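PDB 3LL3: gluconate kinase from Lactobacillus acidophilus, which probably transfers a phosphate from ATP to a sugar or sugar acid such as xylulose or gluconate, as a carbohydrate kinase of the FGGY family. Local coordinates for residues S331-F336 / F475-E480; G375-L380 / A414-V419. One frame throughout, in Å; residues are numbered along the deposited sequence.

Contact 1. Residues S331-F336 / F475-E480; sequences SRNLIF and FPLYCE
I335 lays its side chain on the L477 side chain and on both the backbone and the side chain of Y478, joining the two-stranded antiparallel sheet 335-337/354-359 to helix 465-485 in an FGGY kinase of the actin-like ATPase superfamily. No hydrogen bond crosses the interface, and most of its contacts are between carbons. Two turns fold the isoleucine chain back on itself (chi1 -67°, chi2 -52°), bringing CD1 down onto the helix backbone, where I335 CD1 lies 3.8 Å from Y478 CA. The two branches of I335 thus divide their work. CG1 meets the branch point of the leucine (I335 CG1 to L477 CG, 4.1 Å), while I335 CG2 comes obliquely to the tyrosine ring, 4.1 Å from Y478 CD1. Farther along, L477 CD2 reaches the backbone of the preceding loop, 4.1 Å from N333 O. The amide of N333 is held from outside: its ND2 donates to the carbonyl oxygen of F492 of the second subunit, and F492 of that subunit also packs on L477, so this side of the contact adjoins the dimer interface. Y478 CG stands anti to the backbone N (chi1 172°), which carries the ring along the strand past I335. One ring edge then faces the F336 carbonyl: F336 O lies near the ring plane, 3.6 Å from Y478 CE1.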
ATOM      1  N   SER A 331     -11.778   5.040  -7.018  1.00 22.80           N
ATOM      2  CA  SER A 331     -11.610   3.826  -6.214  1.00 25.99           C
ATOM      3  C   SER A 331     -11.843   4.042  -4.709  1.00 27.69           C
ATOM      4  O   SER A 331     -11.159   3.440  -3.870  1.00 26.70           O
ATOM      5  CB  SER A 331     -10.221   3.213  -6.440  1.00 24.49           C
ATOM      6  OG  SER A 331      -9.955   2.967  -7.819  1.00 26.36           O
ATOM      7  N   ARG A 332     -12.798   4.899  -4.378  1.00 25.02           N
ATOM      8  CA  ARG A 332     -13.073   5.256  -2.987  1.00 27.44           C
ATOM      9  C   ARG A 332     -11.821   5.760  -2.282  1.00 29.07           C
ATOM     10  O   ARG A 332     -11.578   5.454  -1.106  1.00 27.36           O
ATOM     11  CB  ARG A 332     -13.665   4.067  -2.233  1.00 28.03           C
ATOM     12  CG  ARG A 332     -14.881   3.456  -2.919  1.00 29.14           C
ATOM     13  CD  ARG A 332     -15.541   2.416  -2.023  1.00 30.60           C
ATOM     14  NE  ARG A 332     -16.499   1.624  -2.775  1.00 31.83           N
ATOM     15  CZ  ARG A 332     -17.781   1.949  -2.901  1.00 37.43           C
ATOM     16  NH1 ARG A 332     -18.247   3.045  -2.301  1.00 38.35           N
ATOM     17  NH2 ARG A 332     -18.595   1.183  -3.612  1.00 39.04           N
ATOM     18  N   ASN A 333     -11.026   6.538  -3.010  1.00 27.18           N
ATOM     19  CA  ASN A 333      -9.863   7.183  -2.446  1.00 26.94           C
ATOM     20  C   ASN A 333      -8.707   6.239  -2.168  1.00 28.03           C
ATOM     21  O   ASN A 333      -7.800   6.579  -1.411  1.00 30.83           O
ATOM     22  CB  ASN A 333     -10.234   7.933  -1.165  1.00 31.17           C
ATOM     23  CG  ASN A 333     -10.822   9.296  -1.439  1.00 38.92           C
ATOM     24  OD1 ASN A 333     -10.815   9.781  -2.583  1.00 35.31           O
ATOM     25  ND2 ASN A 333     -11.339   9.931  -0.391  1.00 39.95           N
ATOM     26  N   LEU A 334      -8.719   5.061  -2.769  1.00 26.34           N
ATOM     27  CA  LEU A 334      -7.571   4.187  -2.629  1.00 25.33           C
ATOM     28  C   LEU A 334      -6.449   4.681  -3.556  1.00 26.06           C
ATOM     29  O   LEU A 334      -6.673   4.898  -4.739  1.00 23.77           O
ATOM     30  CB  LEU A 334      -7.959   2.742  -2.932  1.00 24.32           C
ATOM     31  CG  LEU A 334      -6.809   1.733  -2.878  1.00 26.18           C
ATOM     32  CD1 LEU A 334      -6.178   1.708  -1.477  1.00 25.25           C
ATOM     33  CD2 LEU A 334      -7.300   0.363  -3.289  1.00 23.46           C
ATOM     34  N   ILE A 335      -5.250   4.872  -3.010  1.00 24.24           N
ATOM     35  CA  ILE A 335      -4.094   5.282  -3.801  1.00 22.83           C
ATOM     36  C   ILE A 335      -3.162   4.102  -4.109  1.00 24.85           C
ATOM     37  O   ILE A 335      -2.803   3.325  -3.212  1.00 22.19           O
ATOM     38  CB  ILE A 335      -3.275   6.370  -3.088  1.00 24.16           C
ATOM     39  CG1 ILE A 335      -4.081   7.668  -3.000  1.00 24.99           C
ATOM     40  CG2 ILE A 335      -1.927   6.598  -3.821  1.00 22.45           C
ATOM     41  CD1 ILE A 335      -4.638   8.132  -4.334  1.00 24.18           C
ATOM     42  N   PHE A 336      -2.776   3.979  -5.378  1.00 22.03           N
ATOM     43  CA  PHE A 336      -1.775   3.011  -5.798  1.00 19.95           C
ATOM     44  C   PHE A 336      -0.587   3.753  -6.388  1.00 23.83           C
ATOM     45  O   PHE A 336      -0.707   4.358  -7.462  1.00 19.39           O
ATOM     46  CB  PHE A 336      -2.336   2.036  -6.834  1.00 19.61           C
ATOM     47  CG  PHE A 336      -1.335   1.005  -7.307  1.00 19.43           C
ATOM     48  CD1 PHE A 336      -0.922  -0.030  -6.471  1.00 20.59           C
ATOM     49  CD2 PHE A 336      -0.814   1.059  -8.589  1.00 20.18           C
ATOM     50  CE1 PHE A 336      -0.005  -0.989  -6.913  1.00 19.33           C
ATOM     51  CE2 PHE A 336       0.097   0.116  -9.033  1.00 20.09           C
ATOM     52  CZ  PHE A 336       0.509  -0.905  -8.203  1.00 22.15           C
ATOM     53  N   PHE A 475      -6.082  13.735  -7.312  1.00 27.16           N
ATOM     54  CA  PHE A 475      -4.659  13.835  -7.640  1.00 27.64           C
ATOM     55  C   PHE A 475      -3.786  14.435  -6.523  1.00 28.97           C
ATOM     56  O   PHE A 475      -2.671  13.956  -6.273  1.00 26.27           O
ATOM     57  CB  PHE A 475      -4.430  14.578  -8.979  1.00 27.80           C
ATOM     58  CG  PHE A 475      -2.985  14.579  -9.437  1.00 29.08           C
ATOM     59  CD1 PHE A 475      -2.279  13.386  -9.576  1.00 26.73           C
ATOM     60  CD2 PHE A 475      -2.337  15.771  -9.737  1.00 29.99           C
ATOM     61  CE1 PHE A 475      -0.939  13.378  -9.995  1.00 26.83           C
ATOM     62  CE2 PHE A 475      -1.006  15.777 -10.150  1.00 30.06           C
ATOM     63  CZ  PHE A 475      -0.305  14.574 -10.280  1.00 28.76           C
ATOM     64  N   PRO A 476      -4.272  15.493  -5.857  1.00 28.84           N
ATOM     65  CA  PRO A 476      -3.464  16.022  -4.751  1.00 28.82           C
ATOM     66  C   PRO A 476      -3.226  14.978  -3.654  1.00 28.81           C
ATOM     67  O   PRO A 476      -2.167  14.983  -3.049  1.00 30.23           O
ATOM     68  CB  PRO A 476      -4.327  17.173  -4.211  1.00 28.33           C
ATOM     69  CG  PRO A 476      -5.076  17.658  -5.431  1.00 30.21           C
ATOM     70  CD  PRO A 476      -5.404  16.381  -6.193  1.00 29.62           C
ATOM     71  N   LEU A 477      -4.197  14.113  -3.390  1.00 27.46           N
ATOM     72  CA  LEU A 477      -4.004  13.056  -2.397  1.00 26.46           C
ATOM     73  C   LEU A 477      -2.951  12.050  -2.885  1.00 27.58           C
ATOM     74  O   LEU A 477      -2.124  11.590  -2.106  1.00 27.28           O
ATOM     75  CB  LEU A 477      -5.323  12.340  -2.102  1.00 27.20           C
ATOM     76  CG  LEU A 477      -5.269  11.126  -1.168  1.00 28.82           C
ATOM     77  CD1 LEU A 477      -4.677  11.493   0.176  1.00 29.83           C
ATOM     78  CD2 LEU A 477      -6.665  10.530  -1.005  1.00 29.16           C
ATOM     79  N   TYR A 478      -2.983  11.717  -4.177  1.00 26.26           N
ATOM     80  CA  TYR A 478      -1.968  10.840  -4.764  1.00 22.92           C
ATOM     81  C   TYR A 478      -0.573  11.423  -4.510  1.00 23.85           C
ATOM     82  O   TYR A 478       0.343  10.703  -4.127  1.00 22.83           O
ATOM     83  CB  TYR A 478      -2.212  10.690  -6.267  1.00 23.28           C
ATOM     84  CG  TYR A 478      -1.130   9.952  -7.038  1.00 21.05           C
ATOM     85  CD1 TYR A 478      -1.236   8.584  -7.299  1.00 20.48           C
ATOM     86  CD2 TYR A 478       0.002  10.621  -7.489  1.00 21.71           C
ATOM     87  CE1 TYR A 478      -0.244   7.908  -8.012  1.00 23.53           C
ATOM     88  CE2 TYR A 478       0.998   9.957  -8.191  1.00 22.44           C
ATOM     89  CZ  TYR A 478       0.879   8.606  -8.448  1.00 20.43           C
ATOM     90  OH  TYR A 478       1.889   7.984  -9.134  1.00 21.22           O
ATOM     91  N   CYS A 479      -0.423  12.727  -4.726  1.00 23.95           N
ATOM     92  CA  CYS A 479       0.853  13.404  -4.525  1.00 25.59           C
ATOM     93  C   CYS A 479       1.249  13.473  -3.048  1.00 27.99           C
ATOM     94  O   CYS A 479       2.439  13.461  -2.715  1.00 26.25           O
ATOM     95  CB  CYS A 479       0.818  14.806  -5.129  1.00 27.77           C
ATOM     96  SG  CYS A 479       0.661  14.791  -6.921  1.00 27.63           S
ATOM     97  N   GLU A 480       0.254  13.565  -2.173  1.00 27.57           N
ATOM     98  CA  GLU A 480       0.526  13.568  -0.739  1.00 31.56           C
ATOM     99  C   GLU A 480       1.131  12.236  -0.317  1.00 29.33           C
ATOM    100  O   GLU A 480       2.112  12.214   0.418  1.00 28.26           O
ATOM    101  CB  GLU A 480      -0.737  13.857   0.067  1.00 33.98           C
ATOM    102  CG  GLU A 480      -1.072  15.336   0.138  1.00 42.20           C
ATOM    103  CD  GLU A 480      -0.100  16.113   1.010  1.00 49.62           C
ATOM    104  OE1 GLU A 480       0.189  15.633   2.132  1.00 51.07           O
ATOM    105  OE2 GLU A 480       0.376  17.193   0.574  1.00 51.96           O
TER

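Contact 2. Residues G375-L380 / A414-V419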
ATOM      1  N   GLY A 375      -3.607   4.602 -10.734  1.00 19.66           N
ATOM      2  CA  GLY A 375      -2.266   4.933 -10.285  1.00 20.42           C
ATOM      3  C   GLY A 375      -1.288   4.988 -11.449  1.00 21.26           C
ATOM      4  O   GLY A 375      -0.446   5.896 -11.534  1.00 21.33           O
ATOM      5  N   ILE A 376      -1.386   4.004 -12.342  1.00 20.87           N
ATOM      6  CA  ILE A 376      -0.539   3.970 -13.521  1.00 21.74           C
ATOM      7  C   ILE A 376      -0.699   5.291 -14.287  1.00 22.23           C
ATOM      8  O   ILE A 376       0.280   5.944 -14.620  1.00 21.67           O
ATOM      9  CB  ILE A 376      -0.870   2.765 -14.417  1.00 23.27           C
ATOM     10  CG1 ILE A 376      -0.266   1.491 -13.826  1.00 22.86           C
ATOM     11  CG2 ILE A 376      -0.309   2.965 -15.830  1.00 22.00           C
ATOM     12  CD1 ILE A 376      -0.814   0.223 -14.416  1.00 21.38           C
ATOM     13  N   ILE A 377      -1.941   5.706 -14.489  1.00 20.64           N
ATOM     14  CA  ILE A 377      -2.245   6.931 -15.238  1.00 22.38           C
ATOM     15  C   ILE A 377      -1.871   8.195 -14.465  1.00 22.72           C
ATOM     16  O   ILE A 377      -1.398   9.170 -15.053  1.00 21.89           O
ATOM     17  CB  ILE A 377      -3.754   6.974 -15.598  1.00 19.47           C
ATOM     18  CG1 ILE A 377      -4.115   5.759 -16.450  1.00 21.07           C
ATOM     19  CG2 ILE A 377      -4.109   8.273 -16.346  1.00 20.81           C
ATOM     20  CD1 ILE A 377      -5.611   5.735 -16.861  1.00 21.33           C
ATOM     21  N   PHE A 378      -2.123   8.194 -13.152  1.00 20.27           N
ATOM     22  CA  PHE A 378      -1.737   9.317 -12.300  1.00 20.23           C
ATOM     23  C   PHE A 378      -0.217   9.565 -12.401  1.00 22.59           C
ATOM     24  O   PHE A 378       0.247  10.703 -12.448  1.00 21.94           O
ATOM     25  CB  PHE A 378      -2.105   9.054 -10.828  1.00 21.66           C
ATOM     26  CG  PHE A 378      -3.502   9.488 -10.435  1.00 22.69           C
ATOM     27  CD1 PHE A 378      -4.040  10.678 -10.906  1.00 22.02           C
ATOM     28  CD2 PHE A 378      -4.245   8.723  -9.543  1.00 21.68           C
ATOM     29  CE1 PHE A 378      -5.304  11.089 -10.520  1.00 23.98           C
ATOM     30  CE2 PHE A 378      -5.510   9.127  -9.140  1.00 25.49           C
ATOM     31  CZ  PHE A 378      -6.043  10.311  -9.628  1.00 27.01           C
ATOM     32  N   ASN A 379       0.553   8.485 -12.413  1.00 20.85           N
ATOM     33  CA  ASN A 379       2.010   8.587 -12.473  1.00 21.58           C
ATOM     34  C   ASN A 379       2.420   9.289 -13.784  1.00 21.56           C
ATOM     35  O   ASN A 379       3.256  10.188 -13.787  1.00 19.62           O
ATOM     36  CB  ASN A 379       2.605   7.180 -12.381  1.00 21.46           C
ATOM     37  CG  ASN A 379       4.128   7.165 -12.393  1.00 21.53           C
ATOM     38  OD1 ASN A 379       4.735   6.343 -13.085  1.00 23.01           O
ATOM     39  ND2 ASN A 379       4.746   8.047 -11.622  1.00 19.03           N
ATOM     40  N   LEU A 380       1.794   8.873 -14.879  1.00 19.74           N
ATOM     41  CA  LEU A 380       2.003   9.493 -16.188  1.00 24.38           C
ATOM     42  C   LEU A 380       1.568  10.955 -16.195  1.00 24.02           C
ATOM     43  O   LEU A 380       2.185  11.791 -16.853  1.00 25.20           O
ATOM     44  CB  LEU A 380       1.245   8.717 -17.272  1.00 22.72           C
ATOM     45  CG  LEU A 380       1.834   7.351 -17.657  1.00 24.39           C
ATOM     46  CD1 LEU A 380       0.760   6.438 -18.271  1.00 25.55           C
ATOM     47  CD2 LEU A 380       3.029   7.482 -18.573  1.00 22.75           C
ATOM     48  N   ALA A 414      -8.249  10.734 -20.492  1.00 22.37           N
ATOM     49  CA  ALA A 414      -8.908  12.005 -20.783  1.00 23.70           C
ATOM     50  C   ALA A 414      -9.389  12.676 -19.495  1.00 23.96           C
ATOM     51  O   ALA A 414      -9.198  13.876 -19.301  1.00 22.80           O
ATOM     52  CB  ALA A 414     -10.090  11.777 -21.722  1.00 23.18           C
ATOM     53  N   ASN A 415     -10.043  11.894 -18.636  1.00 21.88           N
ATOM     54  CA  ASN A 415     -10.571  12.407 -17.378  1.00 23.44           C
ATOM     55  C   ASN A 415      -9.504  12.873 -16.366  1.00 25.35           C
ATOM     56  O   ASN A 415      -9.704  13.869 -15.666  1.00 24.93           O
ATOM     57  CB  ASN A 415     -11.491  11.365 -16.744  1.00 25.04           C
ATOM     58  CG  ASN A 415     -12.737  11.105 -17.580  1.00 25.74           C
ATOM     59  OD1 ASN A 415     -13.027  11.847 -18.516  1.00 26.07           O
ATOM     60  ND2 ASN A 415     -13.471  10.050 -17.248  1.00 23.45           N
ATOM     61  N   ILE A 416      -8.388  12.142 -16.294  1.00 23.90           N
ATOM     62  CA  ILE A 416      -7.274  12.498 -15.413  1.00 24.17           C
ATOM     63  C   ILE A 416      -6.433  13.650 -15.963  1.00 24.61           C
ATOM     64  O   ILE A 416      -6.146  14.607 -15.238  1.00 26.86           O
ATOM     65  CB  ILE A 416      -6.390  11.275 -15.111  1.00 23.41           C
ATOM     66  CG1 ILE A 416      -7.131  10.335 -14.152  1.00 25.03           C
ATOM     67  CG2 ILE A 416      -5.042  11.701 -14.537  1.00 23.64           C
ATOM     68  CD1 ILE A 416      -6.450   8.995 -13.969  1.00 24.36           C
ATOM     69  N   PHE A 417      -6.037  13.568 -17.229  1.00 22.58           N
ATOM     70  CA  PHE A 417      -5.301  14.661 -17.872  1.00 24.31           C
ATOM     71  C   PHE A 417      -6.183  15.900 -18.091  1.00 25.64           C
ATOM     72  O   PHE A 417      -5.682  17.021 -18.152  1.00 26.87           O
ATOM     73  CB  PHE A 417      -4.686  14.210 -19.212  1.00 24.03           C
ATOM     74  CG  PHE A 417      -3.427  13.371 -19.075  1.00 24.18           C
ATOM     75  CD1 PHE A 417      -2.208  13.848 -19.530  1.00 24.53           C
ATOM     76  CD2 PHE A 417      -3.473  12.101 -18.511  1.00 25.49           C
ATOM     77  CE1 PHE A 417      -1.036  13.073 -19.418  1.00 27.42           C
ATOM     78  CE2 PHE A 417      -2.327  11.321 -18.398  1.00 23.46           C
ATOM     79  CZ  PHE A 417      -1.096  11.812 -18.842  1.00 26.16           C
ATOM     80  N   ASN A 418      -7.494  15.702 -18.196  1.00 24.12           N
ATOM     81  CA  ASN A 418      -8.424  16.806 -18.466  1.00 25.12           C
ATOM     82  C   ASN A 418      -8.077  17.555 -19.756  1.00 28.96           C
ATOM     83  O   ASN A 418      -8.177  18.784 -19.818  1.00 28.96           O
ATOM     84  CB  ASN A 418      -8.492  17.808 -17.315  1.00 26.26           C
ATOM     85  CG  ASN A 418      -9.799  18.616 -17.325  1.00 32.60           C
ATOM     86  OD1 ASN A 418     -10.770  18.232 -17.981  1.00 29.00           O
ATOM     87  ND2 ASN A 418      -9.825  19.729 -16.599  1.00 33.13           N
ATOM     88  N   VAL A 419      -7.635  16.804 -20.757  1.00 26.98           N
ATOM     89  CA  VAL A 419      -7.469  17.310 -22.113  1.00 29.96           C
ATOM     90  C   VAL A 419      -7.948  16.186 -23.050  1.00 29.59           C
ATOM     91  O   VAL A 419      -7.974  15.009 -22.659  1.00 27.94           O
ATOM     92  CB  VAL A 419      -5.992  17.736 -22.417  1.00 30.88           C
ATOM     93  CG1 VAL A 419      -5.410  18.589 -21.301  1.00 31.30           C
ATOM     94  CG2 VAL A 419      -5.126  16.545 -22.614  1.00 32.40           C
TER
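The N-H of N379 bonds to G375 O at 2.9 Å, a regular i to i+4 link in the helical turn that presents I377 and F378 to I416 of helix 407-417. Between the side chains the interface is apolar: no hydrogen bond joins the two segments, and the evidence for the contact lies in how methyl groups and rings fit. I416 points into helix 365-388 and is met by two neighbouring side chains. Its extended chain (chi2 170°) sends the terminal methyl to I377, where I416 CD1 and I377 CG2 stand 3.4 Å apart, closer than usual van der Waals contact. The same methyl lies over one face of the F378 ring, 4.2 Å above its plane and displaced toward the rim, while the other branch touches the ring margin, I416 CG2 being 3.9 Å from F378 CD1. The F378 side chain leaves its backbone away from the second helix, yet the phenyl group swings back to I416 and crosses it at about a right angle.

F417 makes the second half of the fit. I377 CG2 approaches the edge of its ring near the ring plane, with F417 CE2 4.1 Å away, so this one methyl serves both I416 and F417. The far end of the ring, F417 CZ, is 3.8 Å from L380 O and 4.2 Å from L380 CB. Y381, the next residue on helix 365-388, meets F417 edge-to-face and also touches I416. Helix 465-485 closes over I416 and F378 through Y471 and L474, while strand 289-296 meets L380 through V296.

In the fold
Along the chain the segments run 331-336, 375-380, 414-419, 475-480, so the outer pair forms contact 1 and the inner pair contact 2. Their centres lie 12 Å apart, on the same side of the chain's centre. Helices 365-388 and 465-485 connect them directly: the rings of Y478 and F378 meet with planes at about 40°, and F475 CD1 comes within 3.5 Å of F378 CD1. Contact 2 is the nearer to the nucleotide, the I377 side chain being about 9 Å from bound ATP, against about 12 Å for F336. Continuous packing thus joins the helices beside the nucleotide site to strand 335-337, next to the second subunit.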